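Local coordinates for protein DynE8 (Micromonospora chersina, PDB 4AMM) that forms the acyltransferase domain of the iterative polyketide synthase of enediyne biosynthesis, where it probably loads acyl units for chain extension, at residues I151-L156 with D193-A198; P304-V309 with R334-L339; L344-G349 with A383-A388; T364-D369 with M378-A383. One frame throughout, in Å; residues are numbered along the deposited sequence.

In the fold
Contacts 2, 3 and 4 are built on the central parallel sheet of the acyltransferase domain, whereas contact 1 joins two helices beside it. Contacts 3 and 4 are closest, with centres about 5 Å apart: both use helix 376-387, and their strands are neighbours, paired through Glu347 N to Val366 O and Glu347 O to Leu368 N. Contact 2 lies about 18 Å from contact 3, centre to centre, yet Leu337 CD1 meets Leu345 CD1 at 3.6 Å. Contact 1 reaches contact 3 through Ser155 OG and Val348 O. Ile152 of contact 1 and Thr308 of contact 2 lie near Gly174-Gly178, a GxSxG sequence consistent with the nucleophile elbow of acyltransferases.

Contact 1: I151-L156 with D193-A198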
loop_
_atom_site.group_PDB
_atom_site.type_symbol
_atom_site.label_atom_id
_atom_site.label_comp_id
_atom_site.label_asym_id
_atom_site.label_seq_id
_atom_site.Cartn_x
_atom_site.Cartn_y
_atom_site.Cartn_z
ATOM N N ILE A 151 -5.986 -3.111 11.439
ATOM C CA ILE A 151 -5.276 -2.568 10.270
ATOM C C ILE A 151 -5.174 -1.057 10.415
ATOM O O ILE A 151 -4.092 -0.470 10.093
ATOM C CB ILE A 151 -6.083 -2.901 9.058
ATOM C CG1 ILE A 151 -5.923 -4.437 8.829
ATOM C CG2 ILE A 151 -5.606 -2.142 7.807
ATOM C CD1 ILE A 151 -6.996 -5.016 7.815
ATOM N N ILE A 152 -6.216 -0.341 10.828
ATOM C CA ILE A 152 -6.191 1.126 10.935
ATOM C C ILE A 152 -5.218 1.503 12.048
ATOM O O ILE A 152 -4.455 2.474 11.828
ATOM C CB ILE A 152 -7.620 1.651 11.135
ATOM C CG1 ILE A 152 -8.410 1.499 9.867
ATOM C CG2 ILE A 152 -7.560 3.070 11.663
ATOM C CD1 ILE A 152 -7.871 2.432 8.704
ATOM N N ALA A 153 -5.123 0.762 13.133
ATOM C CA ALA A 153 -4.114 1.124 14.173
ATOM C C ALA A 153 -2.717 1.035 13.568
ATOM O O ALA A 153 -1.872 1.953 13.823
ATOM C CB ALA A 153 -4.268 0.207 15.377
ATOM N N ASP A 154 -2.403 0.034 12.776
ATOM C CA ASP A 154 -1.057 -0.070 12.154
ATOM C C ASP A 154 -0.886 1.063 11.164
ATOM O O ASP A 154 0.209 1.634 11.050
ATOM C CB ASP A 154 -0.790 -1.429 11.499
ATOM C CG ASP A 154 -0.574 -2.537 12.519
ATOM O OD1 ASP A 154 -0.057 -2.282 13.638
ATOM O OD2 ASP A 154 -0.896 -3.697 12.158
ATOM N N SER A 155 -1.888 1.385 10.350
ATOM C CA SER A 155 -1.782 2.552 9.411
ATOM C C SER A 155 -1.512 3.827 10.169
ATOM O O SER A 155 -0.743 4.713 9.676
ATOM C CB SER A 155 -2.994 2.640 8.500
ATOM O OG SER A 155 -3.000 1.439 7.707
ATOM N N LEU A 156 -2.190 4.026 11.286
ATOM C CA LEU A 156 -1.991 5.296 12.040
ATOM C C LEU A 156 -0.574 5.304 12.609
ATOM O O LEU A 156 0.035 6.377 12.681
ATOM C CB LEU A 156 -3.014 5.361 13.205
ATOM C CG LEU A 156 -4.405 5.585 12.689
ATOM C CD1 LEU A 156 -5.417 5.355 13.859
ATOM C CD2 LEU A 156 -4.663 7.006 12.091
ATOM N N ASP A 193 -10.479 9.358 16.626
ATOM C CA ASP A 193 -11.803 9.255 15.968
ATOM C C ASP A 193 -11.725 8.245 14.818
ATOM O O ASP A 193 -12.685 7.486 14.603
ATOM C CB ASP A 193 -12.317 10.605 15.516
ATOM C CG ASP A 193 -12.684 11.508 16.688
ATOM O OD1 ASP A 193 -12.845 11.030 17.831
ATOM O OD2 ASP A 193 -12.894 12.688 16.338
ATOM N N THR A 194 -10.613 8.218 14.087
ATOM C CA THR A 194 -10.465 7.284 12.963
ATOM C C THR A 194 -10.458 5.851 13.442
ATOM O O THR A 194 -11.112 5.009 12.818
ATOM C CB THR A 194 -9.206 7.649 12.218
ATOM O OG1 THR A 194 -9.317 8.990 11.716
ATOM C CG2 THR A 194 -9.018 6.741 10.987
ATOM N N LEU A 195 -9.724 5.546 14.499
ATOM C CA LEU A 195 -9.738 4.199 15.049
ATOM C C LEU A 195 -11.106 3.867 15.590
ATOM O O LEU A 195 -11.550 2.718 15.346
ATOM C CB LEU A 195 -8.628 4.101 16.120
ATOM C CG LEU A 195 -8.555 2.757 16.752
ATOM C CD1 LEU A 195 -8.130 1.646 15.770
ATOM C CD2 LEU A 195 -7.609 2.738 17.971
ATOM N N ALA A 196 -11.799 4.777 16.283
ATOM C CA ALA A 196 -13.097 4.510 16.775
ATOM C C ALA A 196 -14.070 4.219 15.606
ATOM O O ALA A 196 -14.889 3.283 15.692
ATOM C CB ALA A 196 -13.565 5.683 17.672
ATOM N N LEU A 197 -13.970 4.966 14.523
ATOM C CA LEU A 197 -14.828 4.741 13.381
ATOM C C LEU A 197 -14.496 3.392 12.742
ATOM O O LEU A 197 -15.421 2.692 12.301
ATOM C CB LEU A 197 -14.687 5.863 12.358
ATOM C CG LEU A 197 -15.512 5.759 11.102
ATOM C CD1 LEU A 197 -17.007 5.739 11.436
ATOM C CD2 LEU A 197 -15.144 6.906 10.203
ATOM N N ALA A 198 -13.243 3.046 12.669
ATOM C CA ALA A 198 -12.871 1.688 12.163
ATOM C C ALA A 198 -13.489 0.564 12.985
ATOM O O ALA A 198 -13.888 -0.407 12.423
ATOM C CB ALA A 198 -11.359 1.531 12.077
#
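Ile152 faces Thr194, Leu195 and Ala198 with both of its branches. Its CG2 methyl meets Thr194 CG2 at 4.0 Å, the two side chains crossing at about a right angle, while CG1 presses on Ala198 CB at 3.7 Å. That division follows from chi1 of -71°, which sets CG2 anti to the backbone N and turns CG1 back beside it. Leu195 covers the adjacent part of the interface. With CG anti to its own N (chi1 180°), it stretches CD1 over Ala153, where CD1 and CB are 4.1 Å apart. One turn further along, Leu156 slants across the base of Leu195 and touches CB with CD1, also at 4.1 Å. No hydrogen bond links the segments, and the hydroxyl of Thr194, OG1, is hydrogen-bonded to Asp190 O, just ahead of its helix. Ile152 also rests on Leu177 and, on helix 178-185, on Ala181, with Leu156 on Ser184, which closes one flank. The axes of 151-156 and 193-198 approach to 9.5 Å at 161°, a nearly antiparallel helix pair packed by small and branched aliphatic groups in the α/β core of an acyltransferase, beside the helix that follows its probable nucleophile elbow.

Contact 2: P304-V309 with R334-L339; sequences PVASTV and REALGL
Ala336 CB sits against the end strand of the parallel α/β sheet and the turn that follows it, meeting Ala306, Ser307 and Thr308. Helix 333-339 thus packs on the sheet beside its end strand, where Ala336 also touches Leu173 of strand 171-174, and the CA atoms of Ala306 and Ala336 come to 5.1 Å. Ala306 CB lies 4.0 Å from Ala336 CB and also abuts the helix backbone at Ala336 O, with Leu339 CB at the margin. On the other side of the alanine, Thr308 CG2 closes to 3.6 Å from Ala336 CB, and Ser307 O stands at the same distance from that methyl. The threonine is turned so that CG2 lies anti to its carbonyl carbon, which gives its methyl to the helix and leaves OG1 to bond Gly174 O, in the probable nucleophile elbow. The next shell fixes the bend of the chain after the strand. Glu179 takes Thr308 N with one carboxylate oxygen and Ser307 OG with the other, while backbone bonds from Pro304 and Ala306 to Ala172 tie the segment to strand 171-174. Ser307 points away from the helix and closes an ST turn, its OG accepting from Val309 N at 2.9 Å with an N-H...O angle of 151°.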
loop_
_atom_site.group_PDB
_atom_site.type_symbol
_atom_site.label_atom_id
_atom_site.label_comp_id
_atom_site.label_asym_id
_atom_site.label_seq_id
_atom_site.Cartn_x
_atom_site.Cartn_y
_atom_site.Cartn_z
ATOM N N PRO A 304 -4.108 16.121 -0.775
ATOM C CA PRO A 304 -4.889 15.466 -1.833
ATOM C C PRO A 304 -5.150 13.975 -1.510
ATOM O O PRO A 304 -4.226 13.249 -1.157
ATOM C CB PRO A 304 -4.005 15.579 -3.061
ATOM C CG PRO A 304 -3.247 16.886 -2.710
ATOM C CD PRO A 304 -2.852 16.702 -1.362
ATOM N N VAL A 305 -6.407 13.605 -1.659
ATOM C CA VAL A 305 -6.854 12.194 -1.505
ATOM C C VAL A 305 -7.561 11.764 -2.777
ATOM O O VAL A 305 -8.529 12.403 -3.163
ATOM C CB VAL A 305 -7.766 12.070 -0.313
ATOM C CG1 VAL A 305 -8.206 10.546 -0.190
ATOM C CG2 VAL A 305 -7.061 12.417 0.961
ATOM N N ALA A 306 -7.057 10.738 -3.498
ATOM C CA ALA A 306 -7.734 10.185 -4.664
ATOM C C ALA A 306 -8.679 9.105 -4.120
ATOM O O ALA A 306 -8.189 8.131 -3.538
ATOM C CB ALA A 306 -6.694 9.563 -5.600
ATOM N N SER A 307 -9.967 9.312 -4.225
ATOM C CA SER A 307 -10.961 8.434 -3.589
ATOM C C SER A 307 -11.150 7.180 -4.444
ATOM O O SER A 307 -11.377 7.202 -5.629
ATOM C CB SER A 307 -12.255 9.179 -3.534
ATOM O OG SER A 307 -13.295 8.321 -2.957
ATOM N N THR A 308 -11.160 6.060 -3.717
ATOM C CA THR A 308 -11.596 4.775 -4.302
ATOM C C THR A 308 -13.096 4.564 -4.152
ATOM O O THR A 308 -13.621 3.504 -4.535
ATOM C CB THR A 308 -10.853 3.558 -3.725
ATOM O OG1 THR A 308 -11.152 3.345 -2.351
ATOM C CG2 THR A 308 -9.351 3.705 -3.975
ATOM N N VAL A 309 -13.818 5.586 -3.703
ATOM C CA VAL A 309 -15.306 5.542 -3.756
ATOM C C VAL A 309 -15.787 6.231 -5.023
ATOM O O VAL A 309 -16.573 5.750 -5.782
ATOM C CB VAL A 309 -15.941 6.225 -2.527
ATOM C CG1 VAL A 309 -17.462 6.043 -2.556
ATOM C CG2 VAL A 309 -15.393 5.642 -1.255
ATOM N N ARG A 334 -8.314 1.093 -9.545
ATOM C CA ARG A 334 -7.654 1.391 -10.813
ATOM C C ARG A 334 -7.773 2.866 -11.117
ATOM O O ARG A 334 -6.735 3.540 -11.496
ATOM C CB ARG A 334 -8.350 0.574 -11.914
ATOM C CG ARG A 334 -7.797 0.893 -13.342
ATOM C CD ARG A 334 -8.608 0.073 -14.382
ATOM N NE ARG A 334 -9.991 0.417 -14.328
ATOM C CZ ARG A 334 -10.567 1.479 -14.890
ATOM N NH1 ARG A 334 -9.825 2.283 -15.701
ATOM N NH2 ARG A 334 -11.864 1.736 -14.777
ATOM N N GLU A 335 -8.957 3.459 -10.935
ATOM C CA GLU A 335 -9.137 4.871 -11.299
ATOM C C GLU A 335 -8.400 5.732 -10.325
ATOM O O GLU A 335 -7.687 6.743 -10.753
ATOM C CB GLU A 335 -10.616 5.258 -11.342
ATOM C CG GLU A 335 -11.320 4.673 -12.552
ATOM C CD GLU A 335 -12.859 4.585 -12.325
ATOM O OE1 GLU A 335 -13.365 3.836 -11.441
ATOM O OE2 GLU A 335 -13.568 5.235 -13.112
ATOM N N ALA A 336 -8.436 5.519 -9.035
ATOM C CA ALA A 336 -7.779 6.338 -8.068
ATOM C C ALA A 336 -6.263 6.275 -8.282
ATOM O O ALA A 336 -5.576 7.287 -8.200
ATOM C CB ALA A 336 -8.163 5.942 -6.600
ATOM N N LEU A 337 -5.703 5.102 -8.568
ATOM C CA LEU A 337 -4.292 4.958 -8.750
ATOM C C LEU A 337 -3.867 5.715 -9.989
ATOM O O LEU A 337 -2.783 6.349 -9.963
ATOM C CB LEU A 337 -3.907 3.450 -8.847
ATOM C CG LEU A 337 -2.444 3.145 -9.041
ATOM C CD1 LEU A 337 -1.629 3.520 -7.846
ATOM C CD2 LEU A 337 -2.283 1.611 -9.419
ATOM N N GLY A 338 -4.668 5.705 -11.004
ATOM C CA GLY A 338 -4.354 6.425 -12.246
ATOM C C GLY A 338 -4.342 7.918 -11.956
ATOM O O GLY A 338 -3.547 8.646 -12.648
ATOM N N LEU A 339 -5.105 8.420 -11.003
ATOM C CA LEU A 339 -5.109 9.871 -10.710
ATOM C C LEU A 339 -3.849 10.250 -10.012
ATOM O O LEU A 339 -3.369 11.410 -10.161
ATOM C CB LEU A 339 -6.283 10.222 -9.787
ATOM C CG LEU A 339 -7.633 10.279 -10.452
ATOM C CD1 LEU A 339 -8.612 10.534 -9.303
ATOM C CD2 LEU A 339 -7.734 11.433 -11.472
#

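Contact 3: L344-G349 with A383-A388; sequences LLVEVG and AALFAA
A strand of the central parallel sheet and the helix that covers one of its faces meet here, in the layered α/β core of the acyltransferase domain. Leu344 and Val346, two residues apart on strand 344-347, both point toward helix 376-387. Between them they meet Ala384, Leu385 and Ala388, and the strand and helix axes approach to 9.3 Å at 144°. Leu344 is modelled in two conformers. In the one described, CG is anti to the backbone N (chi1 -179°) and the isobutyl fork straddles Ala384 CB, with CD2 at 3.9 Å and CD1 at 4.0 Å. The CD1 branch also reaches toward Ala388 CB, one helical turn on, more loosely at 4.4 Å. Val346 contributes a single branch, for its CG2 touches Leu385 CD2 at 3.9 Å and Ala384 CB at 4.4 Å, so in this conformer of Leu344 the alanine methyl is shared by both strand residues. Leu385 starts from the flank of the helix and leans in, its side chain slanting across that of the valine. Phe90 lies on Leu344 and on Ala384, Leu368 on Val346, and Val366 on Ala384, which extends the apolar layer beyond the two segments. The other face of the strand carries Leu345 and Glu347. Glu347 binds the backbone N atoms of Leu354 and Ser355 at the start of helix 353-360. Only methyl and methine groups meet across the interface and no hydrogen bond spans it, so cohesion must come from van der Waals contact and exclusion of water, while backbone polar atoms pair within sheet and helix.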
loop_
_atom_site.group_PDB
_atom_site.type_symbol
_atom_site.label_atom_id
_atom_site.label_comp_id
_atom_site.label_asym_id
_atom_site.label_seq_id
_atom_site.Cartn_x
_atom_site.Cartn_y
_atom_site.Cartn_z
ATOM N N LEU A 344 6.906 7.080 -7.452
ATOM C CA LEU A 344 7.063 6.016 -6.526
ATOM C C LEU A 344 5.886 6.072 -5.517
ATOM O O LEU A 344 5.423 7.135 -5.118
ATOM C CB LEU A 344 8.468 6.199 -5.920
ATOM C CG LEU A 344 8.966 5.222 -4.909
ATOM C CD1 LEU A 344 10.450 5.324 -4.972
ATOM C CD2 LEU A 344 8.410 5.649 -3.545
ATOM N N LEU A 345 5.382 4.895 -5.125
ATOM C CA LEU A 345 4.292 4.825 -4.150
ATOM C C LEU A 345 4.822 4.134 -2.917
ATOM O O LEU A 345 5.547 3.120 -3.037
ATOM C CB LEU A 345 3.148 3.998 -4.757
ATOM C CG LEU A 345 2.548 4.649 -5.966
ATOM C CD1 LEU A 345 1.803 3.706 -6.835
ATOM C CD2 LEU A 345 1.663 5.813 -5.537
ATOM N N VAL A 346 4.468 4.579 -1.743
ATOM C CA VAL A 346 4.831 3.942 -0.512
ATOM C C VAL A 346 3.574 3.555 0.224
ATOM O O VAL A 346 2.678 4.392 0.477
ATOM C CB VAL A 346 5.685 4.935 0.392
ATOM C CG1 VAL A 346 5.958 4.249 1.750
ATOM C CG2 VAL A 346 7.001 5.227 -0.363
ATOM N N GLU A 347 3.434 2.270 0.510
ATOM C CA GLU A 347 2.282 1.769 1.296
ATOM C C GLU A 347 2.507 1.950 2.786
ATOM O O GLU A 347 3.592 1.604 3.322
ATOM C CB GLU A 347 2.052 0.296 0.871
ATOM C CG GLU A 347 0.864 -0.377 1.580
ATOM C CD GLU A 347 0.614 -1.793 1.057
ATOM O OE1 GLU A 347 1.407 -2.304 0.240
ATOM O OE2 GLU A 347 -0.470 -2.260 1.320
ATOM N N VAL A 348 1.481 2.523 3.428
ATOM C CA VAL A 348 1.550 2.907 4.880
ATOM C C VAL A 348 0.542 2.098 5.715
ATOM O O VAL A 348 -0.613 2.474 5.911
ATOM C CB VAL A 348 1.189 4.400 4.966
ATOM C CG1 VAL A 348 1.397 4.988 6.404
ATOM C CG2 VAL A 348 2.052 5.245 4.019
ATOM N N GLY A 349 0.968 0.929 6.159
ATOM C CA GLY A 349 -0.029 0.059 6.778
ATOM C C GLY A 349 0.677 -1.232 6.815
ATOM O O GLY A 349 1.871 -1.395 6.421
ATOM N N ALA A 383 14.051 3.883 2.865
ATOM C CA ALA A 383 15.060 4.110 1.814
ATOM C C ALA A 383 14.369 4.740 0.620
ATOM O O ALA A 383 14.950 5.694 0.009
ATOM C CB ALA A 383 15.687 2.724 1.362
ATOM N N ALA A 384 13.192 4.314 0.196
ATOM C CA ALA A 384 12.487 4.856 -0.906
ATOM C C ALA A 384 12.176 6.341 -0.626
ATOM O O ALA A 384 12.387 7.195 -1.518
ATOM C CB ALA A 384 11.169 4.085 -1.206
ATOM N N LEU A 385 11.616 6.649 0.563
ATOM C CA LEU A 385 11.256 8.065 0.880
ATOM C C LEU A 385 12.532 8.868 0.811
ATOM O O LEU A 385 12.452 10.061 0.341
ATOM C CB LEU A 385 10.682 8.080 2.248
ATOM C CG LEU A 385 9.260 7.451 2.379
ATOM C CD1 LEU A 385 8.829 7.296 3.786
ATOM C CD2 LEU A 385 8.215 8.335 1.683
ATOM N N PHE A 386 13.652 8.411 1.340
ATOM C CA PHE A 386 14.870 9.235 1.365
ATOM C C PHE A 386 15.385 9.439 -0.026
ATOM O O PHE A 386 15.654 10.570 -0.460
ATOM C CB PHE A 386 15.935 8.614 2.301
ATOM C CG PHE A 386 17.225 9.403 2.333
ATOM C CD1 PHE A 386 17.321 10.472 3.239
ATOM C CD2 PHE A 386 18.243 9.126 1.466
ATOM C CE1 PHE A 386 18.491 11.244 3.258
ATOM C CE2 PHE A 386 19.396 9.896 1.454
ATOM C CZ PHE A 386 19.537 10.962 2.405
ATOM N N ALA A 387 15.551 8.400 -0.841
ATOM C CA ALA A 387 16.165 8.547 -2.160
ATOM C C ALA A 387 15.283 9.415 -3.011
ATOM O O ALA A 387 15.815 10.211 -3.820
ATOM C CB ALA A 387 16.417 7.185 -2.794
ATOM N N ALA A 388 13.972 9.308 -2.926
ATOM C CA ALA A 388 13.047 10.083 -3.735
ATOM C C ALA A 388 12.936 11.517 -3.251
ATOM O O ALA A 388 12.264 12.330 -3.908
ATOM C CB ALA A 388 11.653 9.410 -3.754
#

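Contact 4: T364-D369 with M378-A383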
loop_
_atom_site.group_PDB
_atom_site.type_symbol
_atom_site.label_atom_id
_atom_site.label_comp_id
_atom_site.label_asym_id
_atom_site.label_seq_id
_atom_site.Cartn_x
_atom_site.Cartn_y
_atom_site.Cartn_z
ATOM N N THR A 364 5.561 1.583 -9.588
ATOM C CA THR A 364 6.641 1.234 -8.639
ATOM C C THR A 364 6.199 1.507 -7.212
ATOM O O THR A 364 5.778 2.640 -6.955
ATOM C CB THR A 364 7.864 2.130 -8.911
ATOM O OG1 THR A 364 8.362 1.894 -10.259
ATOM C CG2 THR A 364 9.043 1.909 -7.920
ATOM N N ALA A 365 6.198 0.476 -6.343
ATOM C CA ALA A 365 5.625 0.630 -5.031
ATOM C C ALA A 365 6.385 -0.231 -4.042
ATOM O O ALA A 365 6.796 -1.404 -4.371
ATOM C CB ALA A 365 4.137 0.210 -5.067
ATOM N N VAL A 366 6.487 0.210 -2.813
ATOM C CA VAL A 366 7.101 -0.521 -1.726
ATOM C C VAL A 366 6.332 -0.290 -0.458
ATOM O O VAL A 366 5.745 0.814 -0.313
ATOM C CB VAL A 366 8.574 -0.096 -1.613
ATOM C CG1 VAL A 366 8.691 1.346 -1.302
ATOM C CG2 VAL A 366 9.325 -0.927 -0.600
ATOM N N SER A 367 6.217 -1.238 0.452
ATOM C CA SER A 367 5.423 -1.057 1.658
ATOM C C SER A 367 6.323 -0.857 2.851
ATOM O O SER A 367 7.330 -1.585 3.049
ATOM C CB SER A 367 4.554 -2.323 1.879
ATOM O OG SER A 367 3.804 -2.119 3.071
ATOM N N LEU A 368 5.962 0.069 3.729
ATOM C CA LEU A 368 6.581 0.195 5.032
ATOM C C LEU A 368 6.268 -0.987 5.926
ATOM O O LEU A 368 6.990 -1.148 6.921
ATOM C CB LEU A 368 6.032 1.455 5.725
ATOM C CG LEU A 368 6.659 2.734 5.213
ATOM C CD1 LEU A 368 5.823 3.917 5.647
ATOM C CD2 LEU A 368 8.136 2.920 5.727
ATOM N N ASP A 369 5.182 -1.743 5.671
ATOM C CA ASP A 369 4.845 -2.949 6.467
ATOM C C ASP A 369 4.790 -2.621 7.953
ATOM O O ASP A 369 5.482 -3.203 8.760
ATOM C CB ASP A 369 5.744 -4.107 6.105
ATOM C CG ASP A 369 5.203 -5.430 6.587
ATOM O OD1 ASP A 369 4.017 -5.521 7.059
ATOM O OD2 ASP A 369 5.990 -6.415 6.451
ATOM N N MET A 378 10.062 -1.386 6.900
ATOM C CA MET A 378 10.384 -0.068 7.400
ATOM C C MET A 378 11.706 0.344 6.778
ATOM O O MET A 378 11.791 1.476 6.356
ATOM C CB MET A 378 10.354 0.099 8.917
ATOM C CG MET A 378 9.069 -0.413 9.583
ATOM S SD MET A 378 7.491 0.377 9.241
ATOM C CE MET A 378 8.122 1.967 9.722
ATOM N N ALA A 379 12.685 -0.546 6.622
ATOM C CA ALA A 379 13.923 -0.119 5.962
ATOM C C ALA A 379 13.730 0.172 4.530
ATOM O O ALA A 379 14.199 1.249 4.057
ATOM C CB ALA A 379 15.027 -1.184 6.096
ATOM N N ALA A 380 13.061 -0.641 3.741
ATOM C CA ALA A 380 12.920 -0.388 2.320
ATOM C C ALA A 380 12.047 0.836 2.012
ATOM O O ALA A 380 12.325 1.611 1.117
ATOM C CB ALA A 380 12.362 -1.693 1.613
ATOM N N GLY A 381 10.948 0.976 2.724
ATOM C CA GLY A 381 10.070 2.110 2.592
ATOM C C GLY A 381 10.785 3.389 2.995
ATOM O O GLY A 381 10.570 4.400 2.313
ATOM N N THR A 382 11.607 3.372 4.035
ATOM C CA THR A 382 12.279 4.616 4.428
ATOM C C THR A 382 13.369 4.904 3.420
ATOM O O THR A 382 13.613 6.086 3.061
ATOM C CB THR A 382 12.829 4.504 5.836
ATOM O OG1 THR A 382 11.723 4.193 6.727
ATOM C CG2 THR A 382 13.388 5.823 6.303
ATOM N N ALA A 383 14.051 3.883 2.865
ATOM C CA ALA A 383 15.060 4.110 1.814
ATOM C C ALA A 383 14.369 4.740 0.620
ATOM O O ALA A 383 14.950 5.694 0.009
ATOM C CB ALA A 383 15.687 2.724 1.362
HETATM O O HOH W 1 8.544 -3.337 8.544
#
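Leu368 CD2 lies over one face of the flat Gly381-Thr382 peptide, 3.8 Å from Gly381 C. A CB on Gly381 would fall only 2.6 Å from that methyl, and its absence is what lets the leucine settle onto the backbone. A second flat group, the Met378 carbonyl, is gripped from opposite faces by two donors of one residue: Thr382 N, and Thr382 OG1 at 2.7 Å from Met378 O, the latter tilted 25° from the carbonyl plane. OG1 lies anti to the carbonyl carbon of Thr382 (chi1 -58°), which folds it back along the helix; it is also bonded to Trp161 NE1. Were a valine to replace Thr382, Trp161 NE1 would probably be left without this acceptor and Met378 O with one donor fewer. Apolar contact continues where Val366 CG2 meets Ala380 CB at 3.8 Å. The Met378 side chain, bent at chi2 and chi3, curls past Leu368; it has two conformers, and the very short approach of its SD to Leu368 O is doubtful. In the first turn of the helix, Met378 N donates to a water at 3.0 Å, which lies 3.1 Å from Asp369 O. An ST turn, Asp369 N to Ser367 OG at 3.0 Å, shapes the chain beyond the strand, and Gly351 binds both side chains of the turn. Strand 365-367 is an end strand of the parallel sheet, paired with 344-347; helix 376-387 covers its Val366 face, helix 353-360 lies against Ala365 and Ser367 on the other, and strand 4-10 touches Thr382 through Leu5.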